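Local structure of mitogen-activated protein kinase, putative (Map kinase-like protein) (Leishmania major, 3PG1) at residues Arg11-Ile14 with Ala15-Ala19; Arg158-Pro162 with Gly163-Leu167; Pro253-Glu256 with Asp257-Met260. The protein probably catalyses ATP-dependent phosphorylation of serine and threonine residues in other proteins, as a parasite member of the MAP kinase family. One frame throughout, in Å; residues are numbered along the deposited sequence.

The three contacts follow one another along the chain and run from one end of the bilobal kinase fold to the other. Contact 1 lies on helix 7-19, which packs against the five-stranded sheet of the N-terminal lobe. Contact 2 sits near the centre of the molecule, where the loop after helix 133-152 runs into strand 165-167, and its centre is about 31 Å from that of contact 1. Contact 3 takes in the start and the whole of the short helix 255-260 on the C-terminal lobe, about 29 Å from contact 2 and 57 Å from contact 1, centre to centre. The central loop thus lies between two peripheral helices, none of the three contacts touching another.

Contact 1: residues Arg11-Ile14 with Ala15-Ala19; sequences RDLI and AELHA
Glu16 lies back over the carbonyl of Asp12, one helical turn earlier, and follows that oxygen for most of its length. Its CB is 3.5 Å from Asp12 O. The next atom swings toward the start of the helix, CG being anti to the carbonyl carbon (chi1 -73°), and the carboxylate carbon CD then comes 3.3 Å from Asp12 O. At the tip, OE2 faces Asp12 CB at 4.1 Å, while OE1 leaves the helix to form a salt bridge with Arg53 and a hydrogen bond with Tyr110 OH. Arg53 probably eases the like charges of Asp12 and Glu16, since Asp12 also has a long, weak ion pair with it.

On the buried side Leu13 CG meets Leu17 CD1 at 3.9 Å, and both leucines press on Val26. Ile14 and His18 run side by side: the imidazole has Ile14 O over one face, and its NE2 is 3.7 Å from Ile14 CG2. Four backbone bonds, among them Leu17 N to Leu13 O at 2.9 Å, hold the turn. The result is an amphipathic alpha-helix with i to i+4 side-chain pairing, lying against the N-lobe beta-sheet of a kinase.

Contact 2: residues Arg158-Pro162 with Gly163-Leu167; sequences RDLHP and GNILL
Asn164 reaches back with both ends of its amide to the backbone of the loop it follows, and this forms the tight part of the contact. ND2 gives a short, nearly straight bond to Asp159 O (2.7 Å, 168°), with the acceptor lying in the amide plane. The other end, OD1, receives the N-H of His161 at 3.1 Å. Two bonds from opposite ends of one flat group fix its rotation, and the buried amide has both its nitrogen and its oxygen engaged. CG sits between the backbone N and the carbonyl carbon (chi1 55°), which folds the amide over its own turn.

The backbone closes the same turn: Asn164 N binds His161 O at 3.0 Å, and Ile165 N binds Pro162 O. Leu160 CD1 packs on Ile165 CG1 at 3.8 Å, with Ile143 of helix 133-152 touching both side chains. Pro162 faces helices 120-125 and 214-229.

The partly exposed side is more loosely bonded. The His161 ring stands with one face toward Asn164 ND2, which lies 3.2 Å above the ring plane but is displaced to its rim; ring and amide planes are 41° apart, so this is no parallel stack. Within the contact the ring is held by one weak bond, from ND1 to Asp159 O, the same oxygen that ND2 holds far more directly, and otherwise by contacts, with CD2 close to Gly163 N at 3.1 Å. Arg200 takes the Asp159 carboxylate in a salt bridge. His157, Arg158 and Asp159 form the HRD motif, and with Asn164 farther on they mark this turn as the catalytic loop of the eukaryotic protein kinase fold.

Contact 3: residues Pro253-Glu256 with Asp257-Met260; sequences PKIE and DVVM
Pro253 and Val258 bridge the start of helix 255-260 as a hydrophobic staple: Pro253, just before the N-cap Lys254, meets Val258, the fourth residue of the helix. The two side chains cross obliquely, Pro253 CG touching only one branch of the valine, CG2, at 3.6 Å. That is the branch anti to the carbonyl carbon of Val258, a placing that turns it back toward the proline. Phe303 touches the proline and Met206 the valine, which joins the staple to neighbouring loops.

Ile255 sits farther round the turn. Its CG1 is anti to the backbone N (chi1 179°), and chi2 near 55° bends CD1 along the helix, where it lies 3.9 Å from Val259 CG1 and 4.2 Å from Val258 CB, set aslant both valines. Ile255 O accepts Val259 N at 3.0 Å.

Lys254 O accepts Val258 N at 3.1 Å and Asp257 N in a weak bond. Asp257, the third helical residue, turns its buried carboxylate back toward the N-cap. OD2 forms a salt bridge with Arg307, which would probably stabilise its negative charge, as would the nearby helix start.

Following helix 239-250, this turn probably opens the insert that distinguishes MAP kinases and their relatives in the C-terminal lobe. In a classical capping box the third residue binds the N-cap N-H directly; here one water does the joining, accepting from Lys254 N at 2.7 Å and donating to Asp257 OD2 at 2.7 Å.

Contact 1: residues Arg11-Ile14 with Ala15-Ala19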
ATOM      1  N   ARG A  11      -8.759 -24.753  12.285  1.00 84.01           N
ATOM      2  CA  ARG A  11      -9.627 -25.930  12.267  1.00 83.79           C
ATOM      3  C   ARG A  11     -10.810 -25.721  11.301  1.00 83.13           C
ATOM      4  O   ARG A  11     -11.084 -26.608  10.487  1.00 82.25           O
ATOM      5  CB  ARG A  11     -10.085 -26.266  13.705  1.00 85.29           C
ATOM      6  CG  ARG A  11     -11.067 -27.435  13.854  1.00 93.44           C
ATOM      7  CD  ARG A  11     -11.264 -27.871  15.308  1.00102.78           C
ATOM      8  NE  ARG A  11     -11.612 -26.765  16.208  1.00108.44           N
ATOM      9  CZ  ARG A  11     -10.816 -26.295  17.165  1.00121.42           C
ATOM     10  NH1 ARG A  11      -9.623 -26.839  17.374  1.00106.75           N
ATOM     11  NH2 ARG A  11     -11.207 -25.275  17.918  1.00107.80           N
ATOM     12  N   ASP A  12     -11.468 -24.533  11.358  1.00 76.95           N
ATOM     13  CA  ASP A  12     -12.587 -24.175  10.468  1.00 75.28           C
ATOM     14  C   ASP A  12     -12.136 -24.175   8.995  1.00 75.70           C
ATOM     15  O   ASP A  12     -12.792 -24.801   8.153  1.00 75.34           O
ATOM     16  CB  ASP A  12     -13.206 -22.805  10.842  1.00 76.02           C
ATOM     17  CG  ASP A  12     -14.107 -22.789  12.078  1.00 85.34           C
ATOM     18  OD1 ASP A  12     -14.558 -23.882  12.505  1.00 85.95           O
ATOM     19  OD2 ASP A  12     -14.403 -21.678  12.584  1.00 89.63           O
ATOM     20  N   LEU A  13     -10.999 -23.507   8.706  1.00 68.75           N
ATOM     21  CA  LEU A  13     -10.430 -23.425   7.366  1.00 66.64           C
ATOM     22  C   LEU A  13     -10.052 -24.798   6.801  1.00 71.30           C
ATOM     23  O   LEU A  13     -10.414 -25.086   5.657  1.00 69.99           O
ATOM     24  CB  LEU A  13      -9.227 -22.472   7.319  1.00 65.21           C
ATOM     25  CG  LEU A  13      -8.649 -22.183   5.919  1.00 67.69           C
ATOM     26  CD1 LEU A  13      -9.613 -21.385   5.070  1.00 67.17           C
ATOM     27  CD2 LEU A  13      -7.337 -21.467   6.018  1.00 67.63           C
ATOM     28  N   ILE A  14      -9.332 -25.640   7.600  1.00 69.66           N
ATOM     29  CA  ILE A  14      -8.914 -26.991   7.185  1.00 70.79           C
ATOM     30  C   ILE A  14     -10.132 -27.790   6.700  1.00 75.45           C
ATOM     31  O   ILE A  14     -10.129 -28.270   5.564  1.00 75.42           O
ATOM     32  CB  ILE A  14      -8.084 -27.745   8.281  1.00 75.54           C
ATOM     33  CG1 ILE A  14      -6.705 -27.069   8.487  1.00 75.72           C
ATOM     34  CG2 ILE A  14      -7.916 -29.247   7.939  1.00 76.29           C
ATOM     35  CD1 ILE A  14      -5.866 -27.552   9.729  1.00 87.70           C
ATOM     36  N   ALA A  15     -11.187 -27.877   7.546  1.00 72.45           N
ATOM     37  CA  ALA A  15     -12.431 -28.608   7.248  1.00 72.20           C
ATOM     38  C   ALA A  15     -13.114 -28.070   5.979  1.00 71.18           C
ATOM     39  O   ALA A  15     -13.437 -28.855   5.088  1.00 69.06           O
ATOM     40  CB  ALA A  15     -13.380 -28.534   8.435  1.00 73.59           C
ATOM     41  N   GLU A  16     -13.283 -26.727   5.878  1.00 64.56           N
ATOM     42  CA  GLU A  16     -13.919 -26.110   4.709  1.00 62.87           C
ATOM     43  C   GLU A  16     -13.155 -26.383   3.415  1.00 66.07           C
ATOM     44  O   GLU A  16     -13.778 -26.729   2.409  1.00 66.24           O
ATOM     45  CB  GLU A  16     -14.141 -24.610   4.928  1.00 61.92           C
ATOM     46  CG  GLU A  16     -15.276 -24.326   5.899  1.00 70.39           C
ATOM     47  CD  GLU A  16     -15.179 -23.016   6.661  1.00 84.77           C
ATOM     48  OE1 GLU A  16     -14.424 -22.111   6.233  1.00 63.18           O
ATOM     49  OE2 GLU A  16     -15.881 -22.889   7.688  1.00 77.47           O
ATOM     50  N   LEU A  17     -11.808 -26.253   3.447  1.00 61.70           N
ATOM     51  CA  LEU A  17     -10.957 -26.521   2.278  1.00 60.75           C
ATOM     52  C   LEU A  17     -10.989 -28.011   1.893  1.00 67.45           C
ATOM     53  O   LEU A  17     -10.887 -28.335   0.709  1.00 68.08           O
ATOM     54  CB  LEU A  17      -9.517 -26.032   2.493  1.00 59.06           C
ATOM     55  CG  LEU A  17      -9.298 -24.495   2.544  1.00 60.58           C
ATOM     56  CD1 LEU A  17      -7.834 -24.168   2.720  1.00 61.92           C
ATOM     57  CD2 LEU A  17      -9.804 -23.806   1.281  1.00 58.41           C
ATOM     58  N   HIS A  18     -11.163 -28.902   2.880  1.00 66.18           N
ATOM     59  CA  HIS A  18     -11.262 -30.354   2.662  1.00 69.19           C
ATOM     60  C   HIS A  18     -12.556 -30.702   1.926  1.00 75.38           C
ATOM     61  O   HIS A  18     -12.504 -31.387   0.904  1.00 76.03           O
ATOM     62  CB  HIS A  18     -11.122 -31.137   3.986  1.00 71.46           C
ATOM     63  CG  HIS A  18      -9.699 -31.377   4.399  1.00 75.71           C
ATOM     64  ND1 HIS A  18      -8.631 -31.090   3.548  1.00 76.51           N
ATOM     65  CD2 HIS A  18      -9.210 -31.927   5.535  1.00 79.69           C
ATOM     66  CE1 HIS A  18      -7.540 -31.443   4.208  1.00 77.44           C
ATOM     67  NE2 HIS A  18      -7.836 -31.953   5.405  1.00 79.71           N
ATOM     68  N   ALA A  19     -13.696 -30.143   2.394  1.00 72.79           N
ATOM     69  CA  ALA A  19     -15.031 -30.271   1.796  1.00 73.83           C
ATOM     70  C   ALA A  19     -15.022 -29.799   0.323  1.00 79.38           C
ATOM     71  O   ALA A  19     -15.764 -30.328  -0.502  1.00 80.58           O
ATOM     72  CB  ALA A  19     -16.035 -29.448   2.600  1.00 73.47           C
TER

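Contact 2: residues Arg158-Pro162 with Gly163-Leu167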
ATOM      1  N   ARG A 158      -2.037   5.717  -1.044  1.00 26.88           N
ATOM      2  CA  ARG A 158      -2.379   6.566   0.095  1.00 27.53           C
ATOM      3  C   ARG A 158      -1.794   6.145   1.441  1.00 30.43           C
ATOM      4  O   ARG A 158      -1.783   6.950   2.386  1.00 29.70           O
ATOM      5  CB  ARG A 158      -3.900   6.834   0.164  1.00 29.33           C
ATOM      6  CG  ARG A 158      -4.246   8.156   0.846  1.00 42.89           C
ATOM      7  CD  ARG A 158      -5.737   8.174   1.132  1.00 53.41           C
ATOM      8  NE  ARG A 158      -6.045   8.953   2.329  1.00 76.31           N
ATOM      9  CZ  ARG A 158      -7.275   9.209   2.762  1.00 90.71           C
ATOM     10  NH1 ARG A 158      -8.332   8.747   2.099  1.00 71.74           N
ATOM     11  NH2 ARG A 158      -7.460   9.938   3.853  1.00 79.28           N
ATOM     12  N   ASP A 159      -1.260   4.914   1.548  1.00 26.86           N
ATOM     13  CA  ASP A 159      -0.640   4.559   2.828  1.00 27.04           C
ATOM     14  C   ASP A 159       0.618   3.703   2.586  1.00 31.74           C
ATOM     15  O   ASP A 159       0.779   2.631   3.192  1.00 33.14           O
ATOM     16  CB  ASP A 159      -1.655   3.853   3.756  1.00 29.34           C
ATOM     17  CG  ASP A 159      -1.148   3.682   5.201  1.00 44.10           C
ATOM     18  OD1 ASP A 159      -0.287   4.505   5.647  1.00 41.97           O
ATOM     19  OD2 ASP A 159      -1.534   2.690   5.848  1.00 51.79           O
ATOM     20  N   LEU A 160       1.481   4.158   1.677  1.00 27.37           N
ATOM     21  CA  LEU A 160       2.692   3.417   1.349  1.00 28.02           C
ATOM     22  C   LEU A 160       3.692   3.592   2.478  1.00 30.94           C
ATOM     23  O   LEU A 160       3.970   4.707   2.867  1.00 30.72           O
ATOM     24  CB  LEU A 160       3.309   3.873   0.011  1.00 26.27           C
ATOM     25  CG  LEU A 160       4.573   3.099  -0.440  1.00 27.96           C
ATOM     26  CD1 LEU A 160       4.199   1.702  -1.018  1.00 26.90           C
ATOM     27  CD2 LEU A 160       5.375   3.898  -1.464  1.00 28.29           C
ATOM     28  N   HIS A 161       4.246   2.494   2.972  1.00 28.23           N
ATOM     29  CA  HIS A 161       5.260   2.518   4.026  1.00 28.76           C
ATOM     30  C   HIS A 161       6.071   1.207   3.929  1.00 33.82           C
ATOM     31  O   HIS A 161       5.622   0.300   3.228  1.00 31.37           O
ATOM     32  CB  HIS A 161       4.624   2.792   5.415  1.00 30.97           C
ATOM     33  CG  HIS A 161       3.754   1.689   5.949  1.00 36.55           C
ATOM     34  ND1 HIS A 161       2.367   1.791   5.949  1.00 39.10           N
ATOM     35  CD2 HIS A 161       4.098   0.520   6.524  1.00 38.54           C
ATOM     36  CE1 HIS A 161       1.919   0.670   6.488  1.00 37.92           C
ATOM     37  NE2 HIS A 161       2.918  -0.127   6.847  1.00 39.35           N
ATOM     38  N   PRO A 162       7.281   1.102   4.543  1.00 31.21           N
ATOM     39  CA  PRO A 162       8.072  -0.131   4.415  1.00 33.22           C
ATOM     40  C   PRO A 162       7.351  -1.445   4.768  1.00 39.15           C
ATOM     41  O   PRO A 162       7.676  -2.464   4.181  1.00 39.73           O
ATOM     42  CB  PRO A 162       9.283   0.150   5.335  1.00 35.33           C
ATOM     43  CG  PRO A 162       9.413   1.678   5.321  1.00 36.47           C
ATOM     44  CD  PRO A 162       7.986   2.098   5.381  1.00 31.70           C
ATOM     45  N   GLY A 163       6.376  -1.397   5.687  1.00 36.70           N
ATOM     46  CA  GLY A 163       5.573  -2.540   6.126  1.00 38.49           C
ATOM     47  C   GLY A 163       4.697  -3.140   5.039  1.00 42.70           C
ATOM     48  O   GLY A 163       4.327  -4.308   5.137  1.00 44.49           O
ATOM     49  N   ASN A 164       4.357  -2.358   3.989  1.00 36.63           N
ATOM     50  CA  ASN A 164       3.548  -2.869   2.870  1.00 35.60           C
ATOM     51  C   ASN A 164       4.331  -2.974   1.568  1.00 36.12           C
ATOM     52  O   ASN A 164       3.762  -3.135   0.480  1.00 33.61           O
ATOM     53  CB  ASN A 164       2.165  -2.178   2.720  1.00 37.50           C
ATOM     54  CG  ASN A 164       2.190  -0.696   2.595  1.00 40.90           C
ATOM     55  OD1 ASN A 164       3.047  -0.111   1.928  1.00 35.03           O
ATOM     56  ND2 ASN A 164       1.246  -0.054   3.252  1.00 36.26           N
ATOM     57  N   ILE A 165       5.654  -2.928   1.697  1.00 31.60           N
ATOM     58  CA  ILE A 165       6.552  -3.153   0.569  1.00 30.49           C
ATOM     59  C   ILE A 165       7.145  -4.510   0.898  1.00 37.30           C
ATOM     60  O   ILE A 165       7.929  -4.616   1.842  1.00 36.85           O
ATOM     61  CB  ILE A 165       7.615  -2.038   0.396  1.00 31.91           C
ATOM     62  CG1 ILE A 165       6.935  -0.684   0.038  1.00 28.45           C
ATOM     63  CG2 ILE A 165       8.624  -2.463  -0.708  1.00 31.40           C
ATOM     64  CD1 ILE A 165       7.823   0.556   0.252  1.00 30.74           C
ATOM     65  N   LEU A 166       6.717  -5.545   0.155  1.00 35.59           N
ATOM     66  CA  LEU A 166       7.082  -6.961   0.376  1.00 38.09           C
ATOM     67  C   LEU A 166       8.231  -7.434  -0.490  1.00 43.17           C
ATOM     68  O   LEU A 166       8.386  -6.976  -1.627  1.00 41.06           O
ATOM     69  CB  LEU A 166       5.858  -7.886   0.146  1.00 38.91           C
ATOM     70  CG  LEU A 166       4.522  -7.461   0.810  1.00 42.37           C
ATOM     71  CD1 LEU A 166       3.458  -8.576   0.665  1.00 44.28           C
ATOM     72  CD2 LEU A 166       4.718  -7.098   2.303  1.00 39.82           C
ATOM     73  N   LEU A 167       9.041  -8.348   0.067  1.00 42.65           N
ATOM     74  CA  LEU A 167      10.213  -8.941  -0.564  1.00 44.33           C
ATOM     75  C   LEU A 167       9.930 -10.464  -0.678  1.00 50.97           C
ATOM     76  O   LEU A 167       9.610 -11.111   0.322  1.00 48.35           O
ATOM     77  CB  LEU A 167      11.451  -8.790   0.364  1.00 46.61           C
ATOM     78  CG  LEU A 167      12.232  -7.475   0.567  1.00 52.25           C
ATOM     79  CD1 LEU A 167      13.379  -7.352  -0.361  1.00 54.41           C
ATOM     80  CD2 LEU A 167      11.378  -6.246   0.803  1.00 53.42           C
TER

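Contact 3: residues Pro253-Glu256 with Asp257-Met260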
ATOM      1  N   PRO A 253       7.476  26.536   3.390  1.00 36.79           N
ATOM      2  CA  PRO A 253       6.731  26.732   2.137  1.00 36.37           C
ATOM      3  C   PRO A 253       6.049  28.099   2.115  1.00 41.38           C
ATOM      4  O   PRO A 253       5.840  28.678   3.179  1.00 40.57           O
ATOM      5  CB  PRO A 253       5.677  25.613   2.194  1.00 36.95           C
ATOM      6  CG  PRO A 253       5.412  25.455   3.655  1.00 41.91           C
ATOM      7  CD  PRO A 253       6.746  25.645   4.318  1.00 38.00           C
ATOM      8  N   LYS A 254       5.693  28.618   0.920  1.00 41.26           N
ATOM      9  CA  LYS A 254       4.978  29.902   0.829  0.50 42.33           C
ATOM     10  C   LYS A 254       3.606  29.704   1.468  1.00 45.69           C
ATOM     11  O   LYS A 254       2.987  28.646   1.259  1.00 41.90           O
ATOM     12  CB  LYS A 254       4.794  30.312  -0.637  0.50 44.80           C
ATOM     13  CG  LYS A 254       5.855  31.264  -1.181  0.50 64.19           C
ATOM     14  CD  LYS A 254       5.238  32.381  -2.051  0.50 77.21           C
ATOM     15  CE  LYS A 254       4.547  31.914  -3.321  0.50 81.89           C
ATOM     16  NZ  LYS A 254       3.997  33.052  -4.107  0.50 87.32           N
ATOM     17  N   ILE A 255       3.119  30.698   2.252  1.00 43.65           N
ATOM     18  CA  ILE A 255       1.801  30.598   2.908  1.00 44.80           C
ATOM     19  C   ILE A 255       0.684  30.360   1.879  1.00 47.45           C
ATOM     20  O   ILE A 255      -0.251  29.601   2.152  1.00 44.03           O
ATOM     21  CB  ILE A 255       1.475  31.775   3.895  1.00 50.55           C
ATOM     22  CG1 ILE A 255       0.067  31.648   4.565  1.00 51.75           C
ATOM     23  CG2 ILE A 255       1.603  33.140   3.217  1.00 54.05           C
ATOM     24  CD1 ILE A 255      -0.261  30.253   5.384  1.00 61.18           C
ATOM     25  N   GLU A 256       0.822  30.966   0.686  1.00 46.32           N
ATOM     26  CA  GLU A 256      -0.146  30.805  -0.403  1.00 48.30           C
ATOM     27  C   GLU A 256      -0.246  29.351  -0.816  1.00 51.88           C
ATOM     28  O   GLU A 256      -1.356  28.861  -1.048  1.00 51.88           O
ATOM     29  CB  GLU A 256       0.182  31.726  -1.589  1.00 51.11           C
ATOM     30  CG  GLU A 256       0.088  33.209  -1.239  1.00 60.88           C
ATOM     31  CD  GLU A 256       1.350  33.893  -0.741  1.00 89.12           C
ATOM     32  OE1 GLU A 256       1.331  35.141  -0.612  1.00 81.21           O
ATOM     33  OE2 GLU A 256       2.357  33.195  -0.478  1.00 87.99           O
ATOM     34  N   ASP A 257       0.896  28.618  -0.788  1.00 47.65           N
ATOM     35  CA  ASP A 257       0.905  27.189  -1.108  1.00 45.51           C
ATOM     36  C   ASP A 257       0.300  26.350   0.014  1.00 47.78           C
ATOM     37  O   ASP A 257      -0.402  25.390  -0.265  1.00 48.44           O
ATOM     38  CB  ASP A 257       2.317  26.708  -1.512  1.00 46.81           C
ATOM     39  CG  ASP A 257       2.854  27.302  -2.822  1.00 52.51           C
ATOM     40  OD1 ASP A 257       2.059  27.908  -3.584  1.00 53.35           O
ATOM     41  OD2 ASP A 257       4.051  27.128  -3.101  1.00 50.22           O
ATOM     42  N   VAL A 258       0.481  26.738   1.271  1.00 42.08           N
ATOM     43  CA  VAL A 258      -0.117  26.014   2.393  1.00 41.00           C
ATOM     44  C   VAL A 258      -1.656  26.085   2.322  1.00 45.75           C
ATOM     45  O   VAL A 258      -2.332  25.064   2.480  1.00 45.59           O
ATOM     46  CB  VAL A 258       0.446  26.507   3.741  1.00 45.26           C
ATOM     47  CG1 VAL A 258      -0.255  25.868   4.933  1.00 45.85           C
ATOM     48  CG2 VAL A 258       1.943  26.277   3.816  1.00 44.73           C
ATOM     49  N   VAL A 259      -2.206  27.275   2.063  1.00 42.07           N
ATOM     50  CA  VAL A 259      -3.660  27.426   2.008  1.00 40.82           C
ATOM     51  C   VAL A 259      -4.284  26.630   0.897  1.00 40.68           C
ATOM     52  O   VAL A 259      -5.343  26.066   1.115  1.00 40.04           O
ATOM     53  CB  VAL A 259      -4.247  28.858   2.216  1.00 46.51           C
ATOM     54  CG1 VAL A 259      -3.337  29.749   3.053  1.00 46.27           C
ATOM     55  CG2 VAL A 259      -4.640  29.517   0.907  1.00 46.83           C
ATOM     56  N   MET A 260      -3.582  26.466  -0.250  1.00 34.86           N
ATOM     57  CA  MET A 260      -4.090  25.630  -1.333  1.00 35.50           C
ATOM     58  C   MET A 260      -4.169  24.114  -1.013  1.00 38.09           C
ATOM     59  O   MET A 260      -4.928  23.421  -1.669  1.00 37.85           O
ATOM     60  CB  MET A 260      -3.222  25.743  -2.600  1.00 37.17           C
ATOM     61  CG  MET A 260      -3.205  27.100  -3.195  1.00 42.52           C
ATOM     62  SD  MET A 260      -2.203  27.036  -4.728  1.00 44.44           S
ATOM     63  CE  MET A 260      -2.306  28.631  -5.144  1.00 41.95           C
TER
HETATM   64  O   HOH W   1       6.051  27.022  -1.277  1.00 40.91           O